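Local coordinates for protein transcription regulator (Lactobacillus plantarum WCFS1, PDB 3CLK) that probably acts as a dimeric transcription regulator whose periplasmic-binding-protein-like region would sense a small effector in the cleft between its lobes, at residues N21-I26 with L70-A75; I133-Y138 with I163-Y168; S193-I198 with T223-I228; S219-E224 with Q238-M243. All coordinates share one frame; numbering follows the deposited sequence.

Along the chain contact 1 comes first, then contact 2, and contacts 3 and 4 overlap at T223-E224. Contact 1 packs helix 22-34 on the parallel sheet of the first lobe; contacts 2 and 3, about 17 Å apart between centres, lie at one end of the second lobe's mixed sheet, bonded through Y168 O and S193 OG. Contact 4 joins the lobes: strand 234-237 belongs to the mixed sheet, and the following helix 240-256 packs against the parallel one. Its centre is about 11 Å from those of contacts 1 and 3. F240 touches I26, and N21 ND2 bonds to T223 OG1. Contacts 1, 3 and 4 meet where the lobes adjoin; regulators of this fold usually bind their effector there.

Contact 1. Residues N21-I26 with L70-A75; sequences NFAQQI and LLLSIA
I26 and L72 meet tip to tip in the α/β packing of the first lobe, where helix 22-34 covers a parallel sheet that includes strand 68-72. The short segments 22-26 and 70-72 are 10.3 Å apart at closest approach, with N-to-C directions 153° apart. That near-antiparallel course is expected when a helix returns across a parallel sheet.

The tight part lies at the sheet. I26 CG2 is 3.5 Å from L72 CD2, closer than usual for two methyl groups. The other leucine branch, CD1, is in normal contact with I26 CB at 3.9 Å and in looser contact with A23 CB at 4.3 Å. With CG2 of I26 anti to the backbone N (chi1 -56° to CG1), that branch is the one presented to the leucine fork. Both side chains are buried; L94 of the adjacent strand touches each of them, and F240 of helix 240-256 covers I26 as well.

Toward the start of the helix the contact thins and becomes partly exposed. The strand has already ended here, and S73 takes a left-handed backbone conformation. F22 holds its ring carbon CG between the backbone N and the carbonyl carbon (chi1 86°), which swings the ring out over the sheet's C-terminal end. L72 O lies near the ring plane, 4.5 Å from F22 CZ. S73 CB meets the ring obliquely and only at two carbons, 3.8 Å from F22 CZ and 4.1 Å from F22 CE1.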
# COMPACT_ATOMS: atom_id res chain seq x y z
N ASN B 21 -2.58 -1.72 -2.11
CA ASN B 21 -2.58 -2.63 -0.96
C ASN B 21 -3.28 -3.94 -1.30
O ASN B 21 -2.81 -5.02 -0.91
CB ASN B 21 -3.26 -1.96 0.24
CG ASN B 21 -4.65 -1.47 -0.08
OD1 ASN B 21 -4.83 -0.63 -0.97
ND2 ASN B 21 -5.64 -1.97 0.64
N PHE B 22 -4.40 -3.86 -2.01
CA PHE B 22 -5.12 -5.07 -2.39
C PHE B 22 -4.37 -5.71 -3.55
O PHE B 22 -4.37 -6.93 -3.70
CB PHE B 22 -6.57 -4.74 -2.77
CG PHE B 22 -6.75 -4.33 -4.21
CD1 PHE B 22 -6.89 -5.30 -5.21
CD2 PHE B 22 -6.77 -2.99 -4.58
CE1 PHE B 22 -7.05 -4.93 -6.54
CE2 PHE B 22 -6.93 -2.62 -5.91
CZ PHE B 22 -7.08 -3.59 -6.90
N ALA B 23 -3.72 -4.88 -4.35
CA ALA B 23 -2.96 -5.35 -5.50
C ALA B 23 -1.75 -6.18 -5.07
O ALA B 23 -1.53 -7.28 -5.58
CB ALA B 23 -2.50 -4.17 -6.35
N GLN B 24 -0.97 -5.66 -4.13
CA GLN B 24 0.21 -6.38 -3.64
C GLN B 24 -0.19 -7.77 -3.17
O GLN B 24 0.54 -8.74 -3.41
CB GLN B 24 0.87 -5.64 -2.46
CG GLN B 24 1.89 -6.52 -1.74
CD GLN B 24 2.38 -5.92 -0.43
OE1 GLN B 24 3.06 -4.89 -0.42
NE2 GLN B 24 2.02 -6.57 0.68
N GLN B 25 -1.33 -7.86 -2.49
CA GLN B 25 -1.82 -9.13 -1.99
C GLN B 25 -2.10 -10.08 -3.14
O GLN B 25 -1.83 -11.28 -3.06
CB GLN B 25 -3.09 -8.93 -1.16
CG GLN B 25 -2.85 -8.20 0.15
CD GLN B 25 -1.73 -8.84 0.96
OE1 GLN B 25 -1.83 -10.01 1.35
NE2 GLN B 25 -0.67 -8.09 1.21
N ILE B 26 -2.65 -9.55 -4.23
CA ILE B 26 -2.93 -10.39 -5.40
C ILE B 26 -1.60 -10.75 -6.05
O ILE B 26 -1.38 -11.90 -6.43
CB ILE B 26 -3.80 -9.65 -6.43
CG1 ILE B 26 -5.10 -9.18 -5.78
CG2 ILE B 26 -4.11 -10.59 -7.60
CD1 ILE B 26 -6.02 -8.43 -6.72
N LEU B 70 -2.94 -11.03 -16.71
CA LEU B 70 -3.88 -10.96 -15.60
C LEU B 70 -4.17 -9.48 -15.35
O LEU B 70 -3.24 -8.67 -15.20
CB LEU B 70 -3.25 -11.59 -14.35
CG LEU B 70 -2.88 -13.07 -14.48
CD1 LEU B 70 -2.16 -13.53 -13.21
CD2 LEU B 70 -4.14 -13.88 -14.70
N LEU B 71 -5.44 -9.11 -15.33
CA LEU B 71 -5.80 -7.71 -15.12
C LEU B 71 -6.41 -7.52 -13.73
O LEU B 71 -7.53 -7.95 -13.47
CB LEU B 71 -6.76 -7.22 -16.21
CG LEU B 71 -6.19 -7.32 -17.63
CD1 LEU B 71 -6.50 -8.70 -18.21
CD2 LEU B 71 -6.78 -6.24 -18.51
N LEU B 72 -5.64 -6.87 -12.86
CA LEU B 72 -6.05 -6.61 -11.49
C LEU B 72 -7.01 -5.45 -11.37
O LEU B 72 -6.60 -4.29 -11.28
CB LEU B 72 -4.83 -6.35 -10.61
CG LEU B 72 -3.73 -7.42 -10.59
CD1 LEU B 72 -2.86 -7.24 -9.35
CD2 LEU B 72 -4.36 -8.80 -10.57
N SER B 73 -8.30 -5.77 -11.36
CA SER B 73 -9.34 -4.77 -11.23
C SER B 73 -9.15 -3.57 -12.16
O SER B 73 -9.07 -2.43 -11.71
CB SER B 73 -9.40 -4.28 -9.78
OG SER B 73 -10.60 -3.58 -9.53
N ILE B 74 -9.06 -3.84 -13.46
CA ILE B 74 -8.91 -2.78 -14.45
C ILE B 74 -10.16 -2.73 -15.32
O ILE B 74 -10.59 -3.75 -15.86
CB ILE B 74 -7.67 -3.02 -15.37
CG1 ILE B 74 -6.45 -2.30 -14.82
CG2 ILE B 74 -7.96 -2.51 -16.79
CD1 ILE B 74 -5.88 -2.90 -13.57
N ALA B 75 -10.75 -1.54 -15.43
CA ALA B 75 -11.95 -1.36 -16.24
C ALA B 75 -11.54 -0.89 -17.64
O ALA B 75 -11.41 0.31 -17.89
CB ALA B 75 -12.87 -0.34 -15.58

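Contact 2. Residues I133-Y138 with I163-Y168; sequences IDQYPY and IKPGDY
The ring of Y168 lies against the backbone of I133 and D134. I133 CA sits over one face, 4.3 Å above the ring plane and displaced toward the rim. D134 N approaches obliquely, 3.6 Å from Y168 CE1, and D134 CB also touches that ring atom. Farther out, the phenol oxygen Y168 OH is 3.7 Å from I133 CG2. With CG beside the backbone N and anti to the carbonyl carbon (chi1 -58°), the ring is folded back over the 133-138 segment.

The amide of Q135 supplies a second flat group. Its OE1 reaches 3.6 Å from P165 CG, and I163 CG2 is also near.

Between these groups the backbones are bonded. G166 N donates to I133 O at 3.2 Å and 163°, but from 65° above the carbonyl plane. The same oxygen receives a CA-H...O approach from P165 CA. Water 1 accepts from I133 N and is placed to donate to K164 O.

The contact lies at the C-terminal end of neighbouring parallel strands 128-131 and 163-164, joined through helix 138-153 in a beta-alpha-beta unit. K164 and Y168 both bond to the backbone of G132, while T139 and R143 of helix 138-153 touch the Y168 ring.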
# COMPACT_ATOMS: atom_id res chain seq x y z
N ILE B 133 -18.82 3.98 -1.84
CA ILE B 133 -18.94 3.14 -3.04
C ILE B 133 -19.23 3.90 -4.33
O ILE B 133 -20.05 4.80 -4.35
CB ILE B 133 -20.03 2.06 -2.86
CG1 ILE B 133 -19.64 1.11 -1.73
CG2 ILE B 133 -20.22 1.29 -4.15
CD1 ILE B 133 -20.61 -0.02 -1.50
N ASP B 134 -18.52 3.55 -5.40
CA ASP B 134 -18.77 4.17 -6.70
C ASP B 134 -19.93 3.31 -7.20
O ASP B 134 -19.73 2.20 -7.71
CB ASP B 134 -17.55 4.05 -7.61
CG ASP B 134 -17.74 4.75 -8.96
OD1 ASP B 134 -18.85 5.26 -9.22
OD2 ASP B 134 -16.77 4.79 -9.75
N GLN B 135 -21.13 3.83 -7.00
CA GLN B 135 -22.40 3.19 -7.32
C GLN B 135 -22.72 2.82 -8.77
O GLN B 135 -23.59 1.98 -9.01
CB GLN B 135 -23.52 4.10 -6.78
CG GLN B 135 -24.80 3.43 -6.41
CD GLN B 135 -25.77 4.41 -5.76
OE1 GLN B 135 -25.39 5.15 -4.84
NE2 GLN B 135 -27.02 4.41 -6.22
N TYR B 136 -22.04 3.43 -9.73
CA TYR B 136 -22.32 3.16 -11.15
C TYR B 136 -21.76 1.86 -11.71
O TYR B 136 -22.50 1.04 -12.24
CB TYR B 136 -21.83 4.34 -12.01
CG TYR B 136 -22.36 5.68 -11.58
CD1 TYR B 136 -23.73 5.95 -11.59
CD2 TYR B 136 -21.50 6.68 -11.14
CE1 TYR B 136 -24.23 7.18 -11.18
CE2 TYR B 136 -21.98 7.92 -10.73
CZ TYR B 136 -23.35 8.17 -10.75
OH TYR B 136 -23.83 9.39 -10.34
N PRO B 137 -20.44 1.65 -11.61
CA PRO B 137 -19.86 0.41 -12.13
C PRO B 137 -20.36 -0.87 -11.46
O PRO B 137 -20.90 -0.84 -10.35
CB PRO B 137 -18.36 0.63 -11.95
CG PRO B 137 -18.28 1.54 -10.76
CD PRO B 137 -19.40 2.52 -11.02
N TYR B 138 -20.17 -1.99 -12.16
CA TYR B 138 -20.57 -3.32 -11.72
C TYR B 138 -20.25 -3.62 -10.25
O TYR B 138 -21.13 -4.02 -9.49
CB TYR B 138 -19.87 -4.37 -12.59
CG TYR B 138 -20.17 -5.80 -12.21
CD1 TYR B 138 -21.23 -6.49 -12.81
CD2 TYR B 138 -19.40 -6.46 -11.25
CE1 TYR B 138 -21.51 -7.81 -12.46
CE2 TYR B 138 -19.68 -7.77 -10.89
CZ TYR B 138 -20.73 -8.43 -11.50
OH TYR B 138 -21.00 -9.73 -11.15
N ILE B 163 -26.94 6.39 2.27
CA ILE B 163 -26.02 6.00 1.22
C ILE B 163 -25.23 7.22 0.76
O ILE B 163 -25.80 8.18 0.24
CB ILE B 163 -26.80 5.40 0.02
CG1 ILE B 163 -27.75 4.31 0.53
CG2 ILE B 163 -25.84 4.81 -1.00
CD1 ILE B 163 -28.73 3.78 -0.53
N LYS B 164 -23.92 7.19 1.01
CA LYS B 164 -23.04 8.29 0.63
C LYS B 164 -21.98 7.75 -0.31
O LYS B 164 -21.04 7.08 0.11
CB LYS B 164 -22.37 8.89 1.87
CG LYS B 164 -23.35 9.49 2.86
CD LYS B 164 -24.15 10.64 2.25
CE LYS B 164 -25.10 11.24 3.27
NZ LYS B 164 -25.93 12.34 2.70
N PRO B 165 -22.15 8.01 -1.62
CA PRO B 165 -21.22 7.55 -2.65
C PRO B 165 -19.84 8.17 -2.49
O PRO B 165 -19.66 9.20 -1.85
CB PRO B 165 -21.90 7.99 -3.95
CG PRO B 165 -23.35 7.90 -3.61
CD PRO B 165 -23.39 8.53 -2.23
N GLY B 166 -18.86 7.52 -3.11
CA GLY B 166 -17.50 7.99 -3.05
C GLY B 166 -16.70 7.22 -4.06
O GLY B 166 -17.27 6.61 -4.98
N ASP B 167 -15.39 7.20 -3.88
CA ASP B 167 -14.51 6.52 -4.81
C ASP B 167 -13.57 5.56 -4.10
O ASP B 167 -12.41 5.41 -4.52
CB ASP B 167 -13.69 7.55 -5.59
CG ASP B 167 -12.95 8.51 -4.67
OD1 ASP B 167 -12.78 8.17 -3.49
OD2 ASP B 167 -12.53 9.58 -5.14
N TYR B 168 -14.04 4.93 -3.03
CA TYR B 168 -13.23 3.98 -2.28
C TYR B 168 -11.97 4.55 -1.64
O TYR B 168 -11.14 3.80 -1.14
CB TYR B 168 -12.80 2.82 -3.18
CG TYR B 168 -13.93 2.06 -3.82
CD1 TYR B 168 -14.39 2.40 -5.09
CD2 TYR B 168 -14.54 1.00 -3.16
CE1 TYR B 168 -15.44 1.70 -5.69
CE2 TYR B 168 -15.59 0.30 -3.74
CZ TYR B 168 -16.04 0.65 -5.01
OH TYR B 168 -17.08 -0.05 -5.58
O HOH W 1 -21.68 4.16 -0.52

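Contact 3. Residues S193-I198 with T223-I228; sequences SDMTAI and TEMCKI
D194 and T223 cross at an oblique angle, and the aspartate oxygen OD2 takes both of the threonine's donors. T223 OG1 comes to D194 OD2 at 2.8 Å on the anti lone pair, turned away from the other oxygen. T223 N comes to the same atom at 2.7 Å and 158°, on the syn side and 20° out of the carboxylate plane. Two donors from one residue, one anti and one syn, should restrict the rotation of the carboxylate.

The second oxygen, D194 OD1, has its strongest partner in S219 OG and also accepts from G222 N, while C226 SG lies 3.1 Å from it. T223 OG1 in turn accepts from M225 N at 3.3 Å, an ST turn within the loop.

Beside this polar group the selenomethionines M195 and M225 cross, both bent at chi2 and chi3; M195 SE to M225 CE, 3.2 Å, is shorter than normal contact and doubtful in detail. I198 CD1 adds a looser contact, 4.3 Å from M225 CB. M225 packs against M225 of the second subunit.

Helix 194-206 begins here, with S193 OG capping T196 N, and follows strand 188-191. The loop 223-228 runs between strands 216-219 and 234-237.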
# COMPACT_ATOMS: atom_id res chain seq x y z
N SER B 193 -14.12 0.42 1.51
CA SER B 193 -12.76 -0.12 1.49
C SER B 193 -12.08 0.18 2.83
O SER B 193 -12.59 0.98 3.63
CB SER B 193 -11.94 0.53 0.36
OG SER B 193 -11.56 1.86 0.71
N ASP B 194 -10.92 -0.43 3.06
CA ASP B 194 -10.21 -0.20 4.31
C ASP B 194 -9.80 1.27 4.45
O ASP B 194 -9.90 1.83 5.53
CB ASP B 194 -8.96 -1.08 4.42
CG ASP B 194 -9.25 -2.56 4.36
OD1 ASP B 194 -10.38 -3.01 4.71
OD2 ASP B 194 -8.33 -3.30 3.97
N MSE B 195 -9.31 1.88 3.37
CA MSE B 195 -8.90 3.28 3.44
C MSE B 195 -10.13 4.16 3.69
O MSE B 195 -10.06 5.18 4.39
CB MSE B 195 -8.22 3.74 2.13
CG MSE B 195 -6.85 3.13 1.89
SE MSE B 195 -5.67 3.52 3.39
CE MSE B 195 -5.74 5.45 3.35
N THR B 196 -11.27 3.79 3.10
CA THR B 196 -12.49 4.56 3.31
C THR B 196 -12.88 4.44 4.79
O THR B 196 -13.27 5.42 5.43
CB THR B 196 -13.63 4.05 2.39
OG1 THR B 196 -13.31 4.39 1.03
CG2 THR B 196 -14.98 4.69 2.76
N ALA B 197 -12.74 3.24 5.35
CA ALA B 197 -13.07 3.01 6.75
C ALA B 197 -12.20 3.86 7.67
O ALA B 197 -12.67 4.36 8.69
CB ALA B 197 -12.90 1.54 7.08
N ILE B 198 -10.94 4.03 7.32
CA ILE B 198 -10.07 4.82 8.17
C ILE B 198 -10.54 6.27 8.16
O ILE B 198 -10.54 6.93 9.20
CB ILE B 198 -8.59 4.70 7.75
CG1 ILE B 198 -8.16 3.23 7.81
CG2 ILE B 198 -7.70 5.49 8.71
CD1 ILE B 198 -6.71 3.02 7.42
N THR B 223 -7.38 -5.77 4.39
CA THR B 223 -5.93 -5.80 4.16
C THR B 223 -5.26 -5.36 5.46
O THR B 223 -5.95 -5.05 6.43
CB THR B 223 -5.52 -4.81 3.05
OG1 THR B 223 -5.61 -3.48 3.55
CG2 THR B 223 -6.44 -4.94 1.85
N GLU B 224 -3.93 -5.31 5.46
CA GLU B 224 -3.17 -4.91 6.65
C GLU B 224 -3.66 -3.59 7.24
O GLU B 224 -3.57 -3.37 8.45
CB GLU B 224 -1.67 -4.80 6.32
CG GLU B 224 -0.82 -4.30 7.50
CD GLU B 224 0.68 -4.56 7.31
OE1 GLU B 224 1.25 -4.12 6.29
OE2 GLU B 224 1.29 -5.19 8.20
N MSE B 225 -4.19 -2.71 6.40
CA MSE B 225 -4.71 -1.43 6.87
C MSE B 225 -5.72 -1.57 8.02
O MSE B 225 -5.89 -0.63 8.80
CB MSE B 225 -5.35 -0.65 5.71
CG MSE B 225 -4.37 -0.24 4.63
SE MSE B 225 -2.97 0.95 5.26
CE MSE B 225 -2.85 2.09 3.71
N CYS B 226 -6.37 -2.72 8.13
CA CYS B 226 -7.35 -2.93 9.20
C CYS B 226 -6.72 -3.16 10.57
O CYS B 226 -7.37 -2.97 11.60
CB CYS B 226 -8.26 -4.13 8.89
SG CYS B 226 -9.42 -3.86 7.54
N LYS B 227 -5.45 -3.57 10.58
CA LYS B 227 -4.74 -3.85 11.83
C LYS B 227 -3.87 -2.70 12.32
O LYS B 227 -3.17 -2.84 13.32
CB LYS B 227 -3.89 -5.11 11.67
CG LYS B 227 -4.67 -6.41 11.82
CD LYS B 227 -4.82 -6.79 13.30
CE LYS B 227 -5.94 -7.81 13.54
NZ LYS B 227 -5.85 -9.03 12.69
N ILE B 228 -3.91 -1.56 11.63
CA ILE B 228 -3.08 -0.42 12.04
C ILE B 228 -3.86 0.75 12.64
O ILE B 228 -3.25 1.69 13.14
CB ILE B 228 -2.25 0.12 10.85
CG1 ILE B 228 -3.18 0.78 9.83
CG2 ILE B 228 -1.45 -1.01 10.22
CD1 ILE B 228 -2.45 1.50 8.71

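Contact 4. Residues S219-E224 with Q238-M243; sequences SIDGTE and QDFFQM
Two hydrogen bonds join D221 to Q238, one through the backbone and one through the side chains. Q238 N donates to D221 O at 3.0 Å and 161°. The two side chains lie side by side and point the same way, their carboxylate and amide planes only 20° apart. Q238 NE2 reaches D221 OD1 at 2.6 Å, almost along the C-O axis, though the N-H points off line at 132°. The extended Q238 chain delivers the amide there, and the amide oxygen OE1 is bonded to S107 OG.

Water adds a third link: water 2 lies 2.7 Å from D221 O and 2.8 Å from Q238 O, both positioned to accept from it, though not every bond within its reach can be made at once.

Ring contacts form the next group. F240 presents its edge to the carboxylate, with CZ 3.5 Å from D221 OD1, and one face to Q238 CB, 3.7 Å above its plane. T223 CG2 packs 3.9 Å from F240 CE2.

The helix start is capped separately, D239 OD1 accepting from Q242 N.

Q238 thus links strand 234-237 of one lobe to helix 240-256 of the other, and D221 grips it by backbone and side chain alike. The aromatic edge facing D221 OD1 would favour its negative charge modestly, and the hydrogen bond from the Q238 amide, short and bent as modelled, may help position the carboxylate between the lobes.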
# COMPACT_ATOMS: atom_id res chain seq x y z
N SER B 219 -15.40 -2.76 7.64
CA SER B 219 -14.64 -2.45 6.45
C SER B 219 -14.70 -3.58 5.42
O SER B 219 -14.85 -4.75 5.77
CB SER B 219 -13.18 -2.18 6.84
OG SER B 219 -12.39 -1.83 5.72
N ILE B 220 -14.61 -3.22 4.14
CA ILE B 220 -14.60 -4.22 3.08
C ILE B 220 -13.18 -4.26 2.55
O ILE B 220 -12.59 -3.21 2.29
CB ILE B 220 -15.56 -3.86 1.92
CG1 ILE B 220 -17.01 -3.97 2.39
CG2 ILE B 220 -15.35 -4.82 0.74
CD1 ILE B 220 -18.00 -3.39 1.39
N ASP B 221 -12.64 -5.48 2.42
CA ASP B 221 -11.30 -5.79 1.93
C ASP B 221 -10.47 -6.55 2.97
O ASP B 221 -10.03 -7.66 2.71
CB ASP B 221 -10.53 -4.54 1.45
CG ASP B 221 -11.02 -4.04 0.09
OD1 ASP B 221 -11.59 -4.84 -0.69
OD2 ASP B 221 -10.83 -2.85 -0.21
N GLY B 222 -10.27 -5.95 4.14
CA GLY B 222 -9.50 -6.62 5.19
C GLY B 222 -8.01 -6.78 4.96
O GLY B 222 -7.42 -7.82 5.31
N THR B 223 -7.38 -5.77 4.39
CA THR B 223 -5.93 -5.80 4.16
C THR B 223 -5.26 -5.36 5.46
O THR B 223 -5.95 -5.05 6.43
CB THR B 223 -5.52 -4.81 3.05
OG1 THR B 223 -5.61 -3.48 3.55
CG2 THR B 223 -6.44 -4.94 1.85
N GLU B 224 -3.93 -5.31 5.46
CA GLU B 224 -3.17 -4.91 6.65
C GLU B 224 -3.66 -3.59 7.24
O GLU B 224 -3.57 -3.37 8.45
CB GLU B 224 -1.67 -4.80 6.32
CG GLU B 224 -0.82 -4.30 7.50
CD GLU B 224 0.68 -4.56 7.31
OE1 GLU B 224 1.25 -4.12 6.29
OE2 GLU B 224 1.29 -5.19 8.20
N GLN B 238 -11.42 -10.18 1.71
CA GLN B 238 -11.40 -10.85 0.41
C GLN B 238 -10.10 -11.64 0.37
O GLN B 238 -9.09 -11.20 0.92
CB GLN B 238 -11.40 -9.83 -0.74
CG GLN B 238 -12.59 -8.89 -0.77
CD GLN B 238 -12.69 -8.15 -2.09
OE1 GLN B 238 -12.85 -8.76 -3.14
NE2 GLN B 238 -12.59 -6.83 -2.05
N ASP B 239 -10.13 -12.79 -0.28
CA ASP B 239 -8.93 -13.60 -0.37
C ASP B 239 -8.17 -13.23 -1.64
O ASP B 239 -8.13 -14.02 -2.59
CB ASP B 239 -9.29 -15.09 -0.40
CG ASP B 239 -8.09 -15.98 -0.14
OD1 ASP B 239 -6.95 -15.52 -0.37
OD2 ASP B 239 -8.28 -17.14 0.27
N PHE B 240 -7.58 -12.04 -1.64
CA PHE B 240 -6.83 -11.54 -2.79
C PHE B 240 -5.71 -12.50 -3.19
O PHE B 240 -5.48 -12.73 -4.38
CB PHE B 240 -6.20 -10.17 -2.46
CG PHE B 240 -7.21 -9.10 -2.11
CD1 PHE B 240 -8.15 -8.68 -3.05
CD2 PHE B 240 -7.20 -8.50 -0.85
CE1 PHE B 240 -9.07 -7.66 -2.74
CE2 PHE B 240 -8.12 -7.49 -0.54
CZ PHE B 240 -9.05 -7.07 -1.48
N PHE B 241 -5.02 -13.05 -2.20
CA PHE B 241 -3.93 -13.97 -2.47
C PHE B 241 -4.42 -15.10 -3.37
O PHE B 241 -3.83 -15.39 -4.41
CB PHE B 241 -3.40 -14.56 -1.16
CG PHE B 241 -2.11 -15.31 -1.31
CD1 PHE B 241 -0.89 -14.64 -1.25
CD2 PHE B 241 -2.10 -16.68 -1.53
CE1 PHE B 241 0.32 -15.33 -1.40
CE2 PHE B 241 -0.90 -17.38 -1.68
CZ PHE B 241 0.31 -16.70 -1.61
N GLN B 242 -5.52 -15.73 -2.96
CA GLN B 242 -6.09 -16.83 -3.71
C GLN B 242 -6.49 -16.40 -5.12
O GLN B 242 -6.38 -17.18 -6.06
CB GLN B 242 -7.30 -17.40 -2.98
CG GLN B 242 -7.87 -18.65 -3.64
CD GLN B 242 -6.82 -19.73 -3.85
OE1 GLN B 242 -6.07 -20.07 -2.93
NE2 GLN B 242 -6.75 -20.26 -5.07
N MSE B 243 -6.96 -15.17 -5.27
CA MSE B 243 -7.33 -14.68 -6.59
C MSE B 243 -6.11 -14.77 -7.48
O MSE B 243 -6.20 -15.20 -8.63
CB MSE B 243 -7.80 -13.23 -6.52
CG MSE B 243 -9.09 -13.04 -5.77
SE MSE B 243 -9.68 -11.21 -5.90
CE MSE B 243 -10.90 -11.19 -4.39
O HOH W 2 -7.93 -9.39 2.79